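Local coordinates for trehalose-6-phosphate phosphatase (Candida albicans, PDB 5DXF), which belongs to glycosyltransferase family 20 of the GT-B clan, a fold built from two Rossmann-like halves facing each other across a cleft, at residues Gly336-Asp341 against Gly436-Ser441; Lys349-Glu354 against Glu384-Glu389; Glu417-Leu422 against Val445-Tyr450; Ser453-Ser458 against Thr465-Ala470. One frame throughout, in Å; residues are numbered along the deposited sequence.

Contact 1 of 4, residues Gly336-Asp341 against Gly436-Ser441; sequences GRDRLD and GMNTTS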
loop_
_atom_site.group_PDB
_atom_site.type_symbol
_atom_site.label_atom_id
_atom_site.label_comp_id
_atom_site.label_asym_id
_atom_site.label_seq_id
_atom_site.Cartn_x
_atom_site.Cartn_y
_atom_site.Cartn_z
ATOM N N GLY A 336 -10.332 -10.234 6.975
ATOM C CA GLY A 336 -9.682 -9.328 6.048
ATOM C C GLY A 336 -9.672 -7.902 6.565
ATOM O O GLY A 336 -10.533 -7.512 7.355
ATOM N N ARG A 337 -8.679 -7.127 6.133
ATOM C CA ARG A 337 -8.633 -5.701 6.433
ATOM C C ARG A 337 -8.337 -4.903 5.172
ATOM O O ARG A 337 -7.258 -5.025 4.587
ATOM C CB ARG A 337 -7.584 -5.381 7.499
ATOM C CG ARG A 337 -7.604 -3.912 7.918
ATOM C CD ARG A 337 -6.604 -3.590 9.021
ATOM N NE ARG A 337 -5.221 -3.607 8.549
ATOM C CZ ARG A 337 -4.182 -3.183 9.264
ATOM N NH1 ARG A 337 -4.365 -2.704 10.486
ATOM N NH2 ARG A 337 -2.959 -3.237 8.755
ATOM N N ASP A 338 -9.295 -4.084 4.758
ATOM C CA ASP A 338 -9.132 -3.276 3.560
ATOM C C ASP A 338 -9.726 -1.893 3.761
ATOM O O ASP A 338 -10.644 -1.718 4.557
ATOM C CB ASP A 338 -9.790 -3.958 2.355
ATOM C CG ASP A 338 -9.251 -5.351 2.104
ATOM O OD1 ASP A 338 -8.214 -5.472 1.421
ATOM O OD2 ASP A 338 -9.865 -6.324 2.589
ATOM N N ARG A 339 -9.194 -0.909 3.044
ATOM C CA ARG A 339 -9.815 0.407 2.998
ATOM C C ARG A 339 -11.125 0.311 2.223
ATOM O O ARG A 339 -11.230 -0.462 1.271
ATOM C CB ARG A 339 -8.883 1.431 2.351
ATOM C CG ARG A 339 -7.742 1.888 3.244
ATOM C CD ARG A 339 -6.806 2.827 2.502
ATOM N NE ARG A 339 -5.949 3.583 3.413
ATOM C CZ ARG A 339 -5.108 4.537 3.027
ATOM N NH1 ARG A 339 -5.004 4.855 1.744
ATOM N NH2 ARG A 339 -4.369 5.174 3.924
ATOM N N LEU A 340 -12.115 1.104 2.593
ATOM C CA LEU A 340 -13.383 1.002 1.909
ATOM C C LEU A 340 -13.265 1.850 0.668
ATOM O O LEU A 340 -13.301 3.063 0.728
ATOM C CB LEU A 340 -14.504 1.521 2.788
ATOM C CG LEU A 340 -15.284 0.480 3.575
ATOM C CD1 LEU A 340 -16.544 1.077 4.183
ATOM C CD2 LEU A 340 -15.616 -0.690 2.680
ATOM N N ASP A 341 -13.131 1.175 -0.463
ATOM C CA ASP A 341 -12.760 1.794 -1.714
ATOM C C ASP A 341 -13.246 0.978 -2.883
ATOM O O ASP A 341 -13.645 -0.155 -2.719
ATOM C CB ASP A 341 -11.256 1.908 -1.798
ATOM C CG ASP A 341 -10.811 3.315 -1.935
ATOM O OD1 ASP A 341 -11.598 4.120 -2.459
ATOM O OD2 ASP A 341 -9.683 3.626 -1.516
ATOM N N GLY A 436 -1.124 -1.615 -5.950
ATOM C CA GLY A 436 0.300 -1.839 -6.097
ATOM C C GLY A 436 0.709 -3.098 -5.361
ATOM O O GLY A 436 1.342 -3.987 -5.932
ATOM N N MET A 437 0.332 -3.179 -4.088
ATOM C CA MET A 437 0.658 -4.336 -3.263
ATOM C C MET A 437 -0.320 -4.521 -2.108
ATOM O O MET A 437 -0.771 -3.551 -1.501
ATOM C CB MET A 437 2.082 -4.215 -2.715
ATOM C CG MET A 437 3.105 -5.010 -3.500
ATOM S SD MET A 437 2.695 -6.764 -3.527
ATOM C CE MET A 437 3.645 -7.307 -4.941
ATOM N N ASN A 438 -0.637 -5.777 -1.810
ATOM C CA ASN A 438 -1.476 -6.102 -0.664
ATOM C C ASN A 438 -0.633 -6.604 0.504
ATOM O O ASN A 438 -0.225 -7.765 0.538
ATOM C CB ASN A 438 -2.529 -7.142 -1.043
ATOM C CG ASN A 438 -3.618 -7.276 0.005
ATOM O OD1 ASN A 438 -3.547 -8.132 0.887
ATOM N ND2 ASN A 438 -4.632 -6.423 -0.084
ATOM N N THR A 439 -0.372 -5.712 1.453
ATOM C CA THR A 439 0.432 -6.016 2.632
ATOM C C THR A 439 -0.236 -7.066 3.524
ATOM O O THR A 439 0.427 -7.953 4.086
ATOM C CB THR A 439 0.688 -4.731 3.452
ATOM O OG1 THR A 439 1.423 -3.793 2.656
ATOM C CG2 THR A 439 1.466 -5.035 4.719
ATOM N N THR A 440 -1.556 -6.959 3.632
ATOM C CA THR A 440 -2.357 -7.814 4.500
ATOM C C THR A 440 -2.187 -9.300 4.185
ATOM O O THR A 440 -2.159 -10.128 5.093
ATOM C CB THR A 440 -3.853 -7.440 4.404
ATOM O OG1 THR A 440 -4.023 -6.062 4.758
ATOM C CG2 THR A 440 -4.695 -8.305 5.333
ATOM N N SER A 441 -2.066 -9.633 2.903
ATOM C CA SER A 441 -1.881 -11.023 2.494
ATOM C C SER A 441 -0.560 -11.584 3.011
ATOM O O SER A 441 -0.516 -12.684 3.565
ATOM C CB SER A 441 -1.947 -11.147 0.970
ATOM O OG SER A 441 -1.027 -10.269 0.346
HETATM O O HOH W 1 -3.206 -4.202 6.051
#
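R337 and T440 meet in a buried, mainly polar contact between the C-terminal end of strand 332-339 and the first turn of helix 439-447, close to the centre of the chain. The evidence for direct bonding is slight. T440 OG1 lies 3.4 Å from R337 O, a weak hydrogen bond at best, and its single proton has another acceptor within range. The threonine hydroxyl stands beside its own backbone N (chi1 -58°), the rotamer that turns it to the strand. A water lies in the plane of the R337 guanidinium, at its edge, and accepts from NH2 at 2.9 Å; its further link to T440 OG1 is modelled too short to be trusted, so a water bridge remains doubtful. Next along the strand, D338 approaches the amide of N438 without bonding to it: OD1 and ND2 are 4.0 Å apart, and the carboxylate and amide planes are inclined by 37°. The carboxylate is committed instead through OD2, to K349 in a salt bridge and to Q371 in a hydrogen bond. N438 is the N-cap of the helix. Its OD1 accepts from S441 N at 2.9 Å, while S441 OG also donates, to N438 O at 2.6 Å, so side chain and backbone together fix the helix start. Around this junction, strand 332-339 pairs with strand 367-374 through G336 and D338, Y418 of helix 415-424 forms a cation-pi contact with R337, and strand 428-430 packs its I430 against N438 and S441.

Contact 2 of 4, residues Lys349-Glu354 against Glu384-Glu389; sequences KLEGFE and ETRVTE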
loop_
_atom_site.group_PDB
_atom_site.type_symbol
_atom_site.label_atom_id
_atom_site.label_comp_id
_atom_site.label_asym_id
_atom_site.label_seq_id
_atom_site.Cartn_x
_atom_site.Cartn_y
_atom_site.Cartn_z
ATOM N N LYS A 349 -15.953 -9.127 -2.580
ATOM C CA LYS A 349 -15.776 -10.094 -1.504
ATOM C C LYS A 349 -17.118 -10.454 -0.877
ATOM O O LYS A 349 -17.415 -11.629 -0.650
ATOM C CB LYS A 349 -14.830 -9.540 -0.436
ATOM C CG LYS A 349 -14.534 -10.505 0.700
ATOM C CD LYS A 349 -13.723 -9.835 1.799
ATOM C CE LYS A 349 -12.486 -9.146 1.240
ATOM N NZ LYS A 349 -11.612 -8.610 2.320
ATOM N N LEU A 350 -17.929 -9.435 -0.611
ATOM C CA LEU A 350 -19.232 -9.634 0.011
ATOM C C LEU A 350 -20.213 -10.341 -0.922
ATOM O O LEU A 350 -21.019 -11.159 -0.479
ATOM C CB LEU A 350 -19.813 -8.295 0.461
ATOM C CG LEU A 350 -19.005 -7.562 1.532
ATOM C CD1 LEU A 350 -19.639 -6.221 1.848
ATOM C CD2 LEU A 350 -18.880 -8.410 2.789
ATOM N N GLU A 351 -20.143 -10.025 -2.212
ATOM C CA GLU A 351 -20.999 -10.678 -3.195
ATOM C C GLU A 351 -20.630 -12.153 -3.326
ATOM O O GLU A 351 -21.503 -13.028 -3.301
ATOM C CB GLU A 351 -20.900 -9.969 -4.548
ATOM C CG GLU A 351 -21.810 -8.753 -4.657
ATOM C CD GLU A 351 -21.391 -7.797 -5.754
ATOM O OE1 GLU A 351 -22.125 -6.813 -5.995
ATOM O OE2 GLU A 351 -20.329 -8.020 -6.370
ATOM N N GLY A 352 -19.335 -12.422 -3.445
ATOM C CA GLY A 352 -18.848 -13.789 -3.490
ATOM C C GLY A 352 -19.220 -14.564 -2.239
ATOM O O GLY A 352 -19.554 -15.748 -2.308
ATOM N N PHE A 353 -19.171 -13.890 -1.091
ATOM C CA PHE A 353 -19.512 -14.516 0.182
ATOM C C PHE A 353 -20.992 -14.859 0.245
ATOM O O PHE A 353 -21.374 -15.931 0.721
ATOM C CB PHE A 353 -19.138 -13.605 1.352
ATOM C CG PHE A 353 -19.480 -14.177 2.700
ATOM C CD1 PHE A 353 -19.115 -15.475 3.029
ATOM C CD2 PHE A 353 -20.148 -13.415 3.643
ATOM C CE1 PHE A 353 -19.423 -16.003 4.272
ATOM C CE2 PHE A 353 -20.456 -13.937 4.886
ATOM C CZ PHE A 353 -20.093 -15.232 5.201
ATOM N N GLU A 354 -21.823 -13.939 -0.233
ATOM C CA GLU A 354 -23.255 -14.181 -0.295
ATOM C C GLU A 354 -23.566 -15.376 -1.186
ATOM O O GLU A 354 -24.304 -16.275 -0.781
ATOM C CB GLU A 354 -23.992 -12.947 -0.803
ATOM C CG GLU A 354 -25.482 -13.175 -0.971
ATOM C CD GLU A 354 -26.209 -11.933 -1.421
ATOM O OE1 GLU A 354 -25.539 -10.992 -1.897
ATOM O OE2 GLU A 354 -27.452 -11.891 -1.300
ATOM N N GLU A 384 -19.249 2.751 0.523
ATOM C CA GLU A 384 -19.640 2.416 1.885
ATOM C C GLU A 384 -21.123 2.048 1.938
ATOM O O GLU A 384 -21.513 1.121 2.647
ATOM C CB GLU A 384 -19.342 3.575 2.840
ATOM C CG GLU A 384 -19.598 3.234 4.299
ATOM C CD GLU A 384 -19.458 4.427 5.226
ATOM O OE1 GLU A 384 -18.708 5.371 4.897
ATOM O OE2 GLU A 384 -20.108 4.415 6.292
ATOM N N THR A 385 -21.939 2.757 1.162
ATOM C CA THR A 385 -23.381 2.515 1.130
ATOM C C THR A 385 -23.717 1.147 0.528
ATOM O O THR A 385 -24.557 0.415 1.054
ATOM C CB THR A 385 -24.120 3.619 0.336
ATOM O OG1 THR A 385 -23.908 4.888 0.966
ATOM C CG2 THR A 385 -25.615 3.340 0.289
ATOM N N ARG A 386 -23.053 0.808 -0.574
ATOM C CA ARG A 386 -23.269 -0.473 -1.243
ATOM C C ARG A 386 -22.776 -1.638 -0.388
ATOM O O ARG A 386 -23.511 -2.601 -0.161
ATOM C CB ARG A 386 -22.570 -0.498 -2.602
ATOM C CG ARG A 386 -23.146 0.458 -3.632
ATOM C CD ARG A 386 -22.328 0.411 -4.913
ATOM N NE ARG A 386 -22.380 -0.910 -5.530
ATOM C CZ ARG A 386 -21.635 -1.285 -6.562
ATOM N NH1 ARG A 386 -20.768 -0.437 -7.099
ATOM N NH2 ARG A 386 -21.752 -2.510 -7.055
ATOM N N VAL A 387 -21.525 -1.542 0.065
ATOM C CA VAL A 387 -20.932 -2.521 0.981
ATOM C C VAL A 387 -21.866 -2.816 2.138
ATOM O O VAL A 387 -22.162 -3.976 2.459
ATOM C CB VAL A 387 -19.583 -2.030 1.563
ATOM C CG1 VAL A 387 -19.256 -2.762 2.866
ATOM C CG2 VAL A 387 -18.462 -2.201 0.549
ATOM N N THR A 388 -22.322 -1.731 2.749
ATOM C CA THR A 388 -23.218 -1.781 3.882
ATOM C C THR A 388 -24.556 -2.443 3.555
ATOM O O THR A 388 -25.078 -3.237 4.340
ATOM C CB THR A 388 -23.461 -0.368 4.395
ATOM O OG1 THR A 388 -22.295 0.095 5.088
ATOM C CG2 THR A 388 -24.599 -0.358 5.312
ATOM N N GLU A 389 -25.105 -2.108 2.392
ATOM C CA GLU A 389 -26.354 -2.705 1.937
ATOM C C GLU A 389 -26.212 -4.218 1.785
ATOM O O GLU A 389 -27.076 -4.981 2.225
ATOM C CB GLU A 389 -26.797 -2.069 0.614
ATOM C CG GLU A 389 -28.032 -2.709 -0.014
ATOM C CD GLU A 389 -28.551 -1.936 -1.215
ATOM O OE1 GLU A 389 -29.350 -2.501 -1.992
ATOM O OE2 GLU A 389 -28.166 -0.757 -1.377
#
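E351 OE1 approaches the R386 guanidinium obliquely, 4.4 Å from NH2: too far for a salt bridge, though the opposite charges may still attract. A second flat group, the carbonyl of E384, is gripped from opposite faces of its plane, by T388 N at 3.0 Å, the ordinary helical bond, and by T388 OG1 at 2.8 Å. The hydroxyl bond comes in 28° out of the carbonyl plane, and it ties the threonine back to its own helix. The closest packing centres on L350 and V387, whose CA atoms, 7.4 Å apart, are the closest pair of the two segments. L350 directs its CB at the other helix, and its CD1 reaches both a methyl, V387 CG1 at 3.6 Å, and a backbone oxygen, V387 O at 3.4 Å. The two side chains cross at about a right angle. V387 CG1 is anti to the backbone N (chi1 158°), which leaves CG2 for L340, beyond the end of strand 332-339. Helices 346-359 and 381-398 are successive crossovers of a Rossmann-like sheet: each follows one of the parallel strands 332-339 and 367-374, and L350 also packs on L369 of the latter. One helical turn further on, E354 forms a true salt bridge with R393. The chemistry is thus graded, with a small aliphatic centre near the sheet and a looser charged pair toward solvent, where R386 is exposed; the opposite charges of E351 and R386 probably attract weakly across the gap, without a salt bridge.

Contact 3 of 4, residues Glu417-Leu422 against Val445-Tyr450; sequences EYLALL and VICQKY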
loop_
_atom_site.group_PDB
_atom_site.type_symbol
_atom_site.label_atom_id
_atom_site.label_comp_id
_atom_site.label_asym_id
_atom_site.label_seq_id
_atom_site.Cartn_x
_atom_site.Cartn_y
_atom_site.Cartn_z
ATOM N N GLU A 417 -4.576 -6.685 18.332
ATOM C CA GLU A 417 -5.900 -7.185 17.982
ATOM C C GLU A 417 -5.931 -7.625 16.522
ATOM O O GLU A 417 -6.540 -8.638 16.179
ATOM C CB GLU A 417 -6.966 -6.119 18.238
ATOM C CG GLU A 417 -7.398 -6.004 19.690
ATOM C CD GLU A 417 -8.164 -4.724 19.963
ATOM O OE1 GLU A 417 -8.037 -3.777 19.159
ATOM O OE2 GLU A 417 -8.894 -4.666 20.975
ATOM N N TYR A 418 -5.261 -6.852 15.673
ATOM C CA TYR A 418 -5.182 -7.141 14.247
ATOM C C TYR A 418 -4.420 -8.432 13.986
ATOM O O TYR A 418 -4.903 -9.316 13.270
ATOM C CB TYR A 418 -4.523 -5.976 13.511
ATOM C CG TYR A 418 -4.239 -6.242 12.049
ATOM C CD1 TYR A 418 -5.273 -6.389 11.136
ATOM C CD2 TYR A 418 -2.934 -6.332 11.579
ATOM C CE1 TYR A 418 -5.019 -6.628 9.800
ATOM C CE2 TYR A 418 -2.670 -6.568 10.243
ATOM C CZ TYR A 418 -3.717 -6.715 9.360
ATOM O OH TYR A 418 -3.463 -6.951 8.031
ATOM N N LEU A 419 -3.230 -8.538 14.570
ATOM C CA LEU A 419 -2.415 -9.742 14.426
ATOM C C LEU A 419 -3.115 -10.969 14.995
ATOM O O LEU A 419 -3.041 -12.056 14.415
ATOM C CB LEU A 419 -1.063 -9.556 15.107
ATOM C CG LEU A 419 -0.197 -8.454 14.503
ATOM C CD1 LEU A 419 1.199 -8.499 15.089
ATOM C CD2 LEU A 419 -0.151 -8.585 12.991
ATOM N N ALA A 420 -3.784 -10.791 16.133
ATOM C CA ALA A 420 -4.646 -11.832 16.680
ATOM C C ALA A 420 -5.608 -12.286 15.604
ATOM O O ALA A 420 -5.628 -13.455 15.240
ATOM C CB ALA A 420 -5.413 -11.331 17.885
ATOM N N LEU A 421 -6.396 -11.339 15.097
ATOM C CA LEU A 421 -7.365 -11.598 14.031
ATOM C C LEU A 421 -6.777 -12.410 12.871
ATOM O O LEU A 421 -7.396 -13.372 12.405
ATOM C CB LEU A 421 -7.943 -10.275 13.511
ATOM C CG LEU A 421 -8.993 -9.586 14.394
ATOM C CD1 LEU A 421 -9.240 -8.156 13.938
ATOM C CD2 LEU A 421 -10.289 -10.381 14.400
ATOM N N LEU A 422 -5.586 -12.037 12.416
ATOM C CA LEU A 422 -4.940 -12.780 11.339
ATOM C C LEU A 422 -4.589 -14.205 11.764
ATOM O O LEU A 422 -4.781 -15.147 10.995
ATOM C CB LEU A 422 -3.683 -12.054 10.857
ATOM C CG LEU A 422 -3.923 -10.724 10.139
ATOM C CD1 LEU A 422 -2.614 -10.143 9.629
ATOM C CD2 LEU A 422 -4.920 -10.892 9.000
ATOM N N VAL A 445 0.104 -14.498 5.753
ATOM C CA VAL A 445 0.924 -15.676 5.492
ATOM C C VAL A 445 1.934 -15.876 6.620
ATOM O O VAL A 445 2.146 -17.003 7.071
ATOM C CB VAL A 445 1.660 -15.581 4.135
ATOM C CG1 VAL A 445 2.665 -16.707 3.992
ATOM C CG2 VAL A 445 0.665 -15.623 2.986
ATOM N N ILE A 446 2.542 -14.784 7.086
ATOM C CA ILE A 446 3.431 -14.881 8.245
ATOM C C ILE A 446 2.677 -15.410 9.466
ATOM O O ILE A 446 3.153 -16.303 10.175
ATOM C CB ILE A 446 4.069 -13.525 8.619
ATOM C CG1 ILE A 446 5.029 -13.049 7.532
ATOM C CG2 ILE A 446 4.802 -13.631 9.947
ATOM C CD1 ILE A 446 5.736 -11.772 7.900
ATOM N N CYS A 447 1.491 -14.856 9.695
ATOM C CA CYS A 447 0.687 -15.199 10.862
ATOM C C CYS A 447 0.152 -16.625 10.819
ATOM O O CYS A 447 -0.335 -17.135 11.827
ATOM C CB CYS A 447 -0.484 -14.224 11.005
ATOM S SG CYS A 447 -0.022 -12.562 11.543
ATOM N N GLN A 448 0.234 -17.264 9.656
ATOM C CA GLN A 448 -0.310 -18.609 9.511
ATOM C C GLN A 448 0.744 -19.702 9.403
ATOM O O GLN A 448 0.410 -20.832 9.063
ATOM C CB GLN A 448 -1.220 -18.679 8.282
ATOM C CG GLN A 448 -2.521 -17.937 8.451
ATOM C CD GLN A 448 -3.332 -18.447 9.621
ATOM O OE1 GLN A 448 -3.304 -19.635 9.939
ATOM N NE2 GLN A 448 -4.061 -17.551 10.271
ATOM N N LYS A 449 2.003 -19.388 9.689
ATOM C CA LYS A 449 3.068 -20.373 9.501
ATOM C C LYS A 449 2.870 -21.611 10.374
ATOM O O LYS A 449 3.192 -22.723 9.957
ATOM C CB LYS A 449 4.450 -19.753 9.771
ATOM C CG LYS A 449 4.934 -19.849 11.211
ATOM C CD LYS A 449 6.208 -19.043 11.438
ATOM C CE LYS A 449 7.466 -19.911 11.409
ATOM N NZ LYS A 449 8.679 -19.169 11.881
ATOM N N TYR A 450 2.324 -21.434 11.571
ATOM C CA TYR A 450 2.114 -22.570 12.456
ATOM C C TYR A 450 0.714 -23.143 12.272
ATOM O O TYR A 450 0.502 -24.347 12.405
ATOM C CB TYR A 450 2.344 -22.165 13.915
ATOM C CG TYR A 450 3.725 -21.613 14.189
ATOM C CD1 TYR A 450 3.892 -20.364 14.769
ATOM C CD2 TYR A 450 4.864 -22.341 13.865
ATOM C CE1 TYR A 450 5.155 -19.855 15.027
ATOM C CE2 TYR A 450 6.131 -21.841 14.118
ATOM C CZ TYR A 450 6.270 -20.597 14.698
ATOM O OH TYR A 450 7.527 -20.099 14.951
#
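Two consecutive helices of the Rossmann-like C-terminal half of the GT-B fold, 415-424 and 439-447, meet where C447 packs against L422. Helix 439-447 is the crossover of a beta-alpha-beta unit between parallel strands 428-430 and 455-458, and C447 lies late in it. The CA atoms of L422 and C447 are 6.1 Å apart, a close approach consistent with the small side chain of C447. C447 SG lies beside its own backbone N (chi1 -72°) and rests on L422 CB at 3.8 Å and L422 CD1 at 4.0 Å. L419, a turn earlier, adds CD2 at 4.2 Å from the same sulfur. Within the same helix, L422 CG sits 4.1 Å above one face of the Y418 ring, offset toward its rim. All four residues touching across the interface, L419, L422, C447 and Q448, are buried. Q448 supplies the polar part: OE1 accepts from S453 N, further along the chain, while NE2 gives to R423 O of helix 415-424. The chain folds back at chi2 (-59°), and NE2 also lies 2.6 Å from L422 O, in a bent and weak hydrogen bond.

Contact 4 of 4, residues Ser453-Ser458 against Thr465-Ala470; sequences SPLILS and TVLKDA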
loop_
_atom_site.group_PDB
_atom_site.type_symbol
_atom_site.label_atom_id
_atom_site.label_comp_id
_atom_site.label_asym_id
_atom_site.label_seq_id
_atom_site.Cartn_x
_atom_site.Cartn_y
_atom_site.Cartn_z
ATOM N N SER A 453 -3.497 -21.693 7.700
ATOM C CA SER A 453 -4.780 -21.385 7.074
ATOM C C SER A 453 -4.585 -20.824 5.661
ATOM O O SER A 453 -3.653 -20.056 5.414
ATOM C CB SER A 453 -5.581 -20.408 7.937
ATOM O OG SER A 453 -6.112 -21.063 9.077
ATOM N N PRO A 454 -5.468 -21.221 4.726
ATOM C CA PRO A 454 -5.376 -20.846 3.309
ATOM C C PRO A 454 -5.620 -19.366 2.995
ATOM O O PRO A 454 -6.403 -18.657 3.651
ATOM C CB PRO A 454 -6.460 -21.709 2.648
ATOM C CG PRO A 454 -7.414 -22.022 3.732
ATOM C CD PRO A 454 -6.575 -22.165 4.967
ATOM N N LEU A 455 -4.921 -18.917 1.958
ATOM C CA LEU A 455 -5.059 -17.571 1.431
ATOM C C LEU A 455 -5.607 -17.614 0.010
ATOM O O LEU A 455 -5.063 -18.302 -0.856
ATOM C CB LEU A 455 -3.714 -16.846 1.453
ATOM C CG LEU A 455 -3.634 -15.585 0.590
ATOM C CD1 LEU A 455 -4.489 -14.474 1.179
ATOM C CD2 LEU A 455 -2.192 -15.134 0.418
ATOM N N ILE A 456 -6.693 -16.888 -0.221
ATOM C CA ILE A 456 -7.242 -16.741 -1.560
ATOM C C ILE A 456 -6.931 -15.340 -2.075
ATOM O O ILE A 456 -7.194 -14.340 -1.397
ATOM C CB ILE A 456 -8.757 -16.993 -1.592
ATOM C CG1 ILE A 456 -9.083 -18.344 -0.957
ATOM C CG2 ILE A 456 -9.272 -16.946 -3.023
ATOM C CD1 ILE A 456 -10.545 -18.722 -1.056
ATOM N N LEU A 457 -6.366 -15.281 -3.275
ATOM C CA LEU A 457 -5.810 -14.047 -3.806
ATOM C C LEU A 457 -6.431 -13.671 -5.146
ATOM O O LEU A 457 -6.579 -14.510 -6.037
ATOM C CB LEU A 457 -4.290 -14.178 -3.946
ATOM C CG LEU A 457 -3.455 -12.947 -3.602
ATOM C CD1 LEU A 457 -3.820 -12.458 -2.216
ATOM C CD2 LEU A 457 -1.969 -13.265 -3.681
ATOM N N SER A 458 -6.805 -12.403 -5.273
ATOM C CA SER A 458 -7.306 -11.875 -6.534
ATOM C C SER A 458 -6.160 -11.870 -7.530
ATOM O O SER A 458 -5.024 -11.565 -7.171
ATOM C CB SER A 458 -7.881 -10.467 -6.357
ATOM O OG SER A 458 -8.157 -9.859 -7.607
ATOM N N THR A 465 1.573 -11.354 -8.258
ATOM C CA THR A 465 2.839 -11.403 -8.982
ATOM C C THR A 465 3.924 -12.146 -8.206
ATOM O O THR A 465 4.729 -12.872 -8.804
ATOM C CB THR A 465 3.339 -9.984 -9.331
ATOM O OG1 THR A 465 2.599 -9.480 -10.450
ATOM C CG2 THR A 465 4.823 -9.986 -9.672
ATOM N N VAL A 466 3.948 -11.995 -6.884
ATOM C CA VAL A 466 5.014 -12.622 -6.105
ATOM C C VAL A 466 4.596 -13.972 -5.520
ATOM O O VAL A 466 5.386 -14.917 -5.523
ATOM C CB VAL A 466 5.512 -11.689 -4.962
ATOM C CG1 VAL A 466 5.923 -10.345 -5.541
ATOM C CG2 VAL A 466 4.457 -11.501 -3.874
ATOM N N LEU A 467 3.354 -14.074 -5.049
ATOM C CA LEU A 467 2.855 -15.311 -4.458
ATOM C C LEU A 467 2.127 -16.141 -5.512
ATOM O O LEU A 467 0.912 -16.334 -5.435
ATOM C CB LEU A 467 1.930 -15.011 -3.270
ATOM C CG LEU A 467 2.501 -14.114 -2.164
ATOM C CD1 LEU A 467 1.532 -14.022 -0.998
ATOM C CD2 LEU A 467 3.863 -14.604 -1.693
ATOM N N LYS A 468 2.883 -16.635 -6.489
ATOM C CA LYS A 468 2.320 -17.365 -7.622
ATOM C C LYS A 468 1.584 -18.641 -7.219
ATOM O O LYS A 468 0.585 -19.009 -7.835
ATOM C CB LYS A 468 3.424 -17.710 -8.632
ATOM C CG LYS A 468 3.738 -16.597 -9.623
ATOM C CD LYS A 468 4.598 -17.106 -10.773
ATOM C CE LYS A 468 6.066 -17.194 -10.384
ATOM N NZ LYS A 468 6.793 -18.204 -11.208
ATOM N N ASP A 469 2.074 -19.308 -6.181
ATOM C CA ASP A 469 1.531 -20.603 -5.776
ATOM C C ASP A 469 0.237 -20.495 -4.968
ATOM O O ASP A 469 -0.426 -21.500 -4.715
ATOM C CB ASP A 469 2.576 -21.379 -4.972
ATOM C CG ASP A 469 3.632 -22.018 -5.853
ATOM O OD1 ASP A 469 3.255 -22.760 -6.784
ATOM O OD2 ASP A 469 4.834 -21.775 -5.617
ATOM N N ALA A 470 -0.119 -19.280 -4.565
ATOM C CA ALA A 470 -1.339 -19.063 -3.794
ATOM C C ALA A 470 -2.573 -19.385 -4.624
ATOM O O ALA A 470 -2.544 -19.296 -5.852
ATOM C CB ALA A 470 -1.405 -17.627 -3.291
#
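L467 O accepts A470 N at 3.2 Å, closing a type I turn whose two end residues both face L455 and L457 of strand 455-458. No hydrogen bond passes between the segments, so this bond is local to the loop. L467 is also at the centre of an inverse gamma turn, whose K468 N to V466 O bond is weak; the turns are consistent with L467 and A470 both facing the strand while K468 and D469 stay exposed. The interface is aliphatic. L455 CD2 touches L467 CD1 at 4.1 Å, and the two side chains cross at about a right angle. L457 serves both loop residues with one methyl: its CD2 is 4.3 Å from L467 CB and 4.4 Å from A470 CB. The methyl of A470 lies just as far from L455 O, so it also nears the strand backbone there. I456, between the leucines, points its CB away, the alternation expected of a strand. The loop leads directly into strand 471-473, which runs parallel to 455-458 and bonds to the backbone of L457 through I471 and V473. On the side facing the loop, helix 439-447 packs F444 and V445 against L455 and L442 against L467, while helix 493-509 places L503 against both L467 and A470.

Overall arrangement
Contacts 1, 3 and 4 are buried and form a connected group, whereas contact 2 lies 22 Å from the chain centre and is partly open. Helix 439-447 joins contacts 1 and 3, lending its capped start to the one and its later part to the other. Strand 455-458 of contact 4 follows it in the chain, and Q448 OE1 reaches S453 N between contacts 3 and 4. Contact 2 touches only contact 1, notably through the D338-K349 salt bridge. Chemistry follows position: weak polar links at the end of strand 332-339, near the chain centre, purely aliphatic packing in contact 4, a thiol and leucine patch with one amide in contact 3, and a leucine-valine centre with loosely paired charges in contact 2.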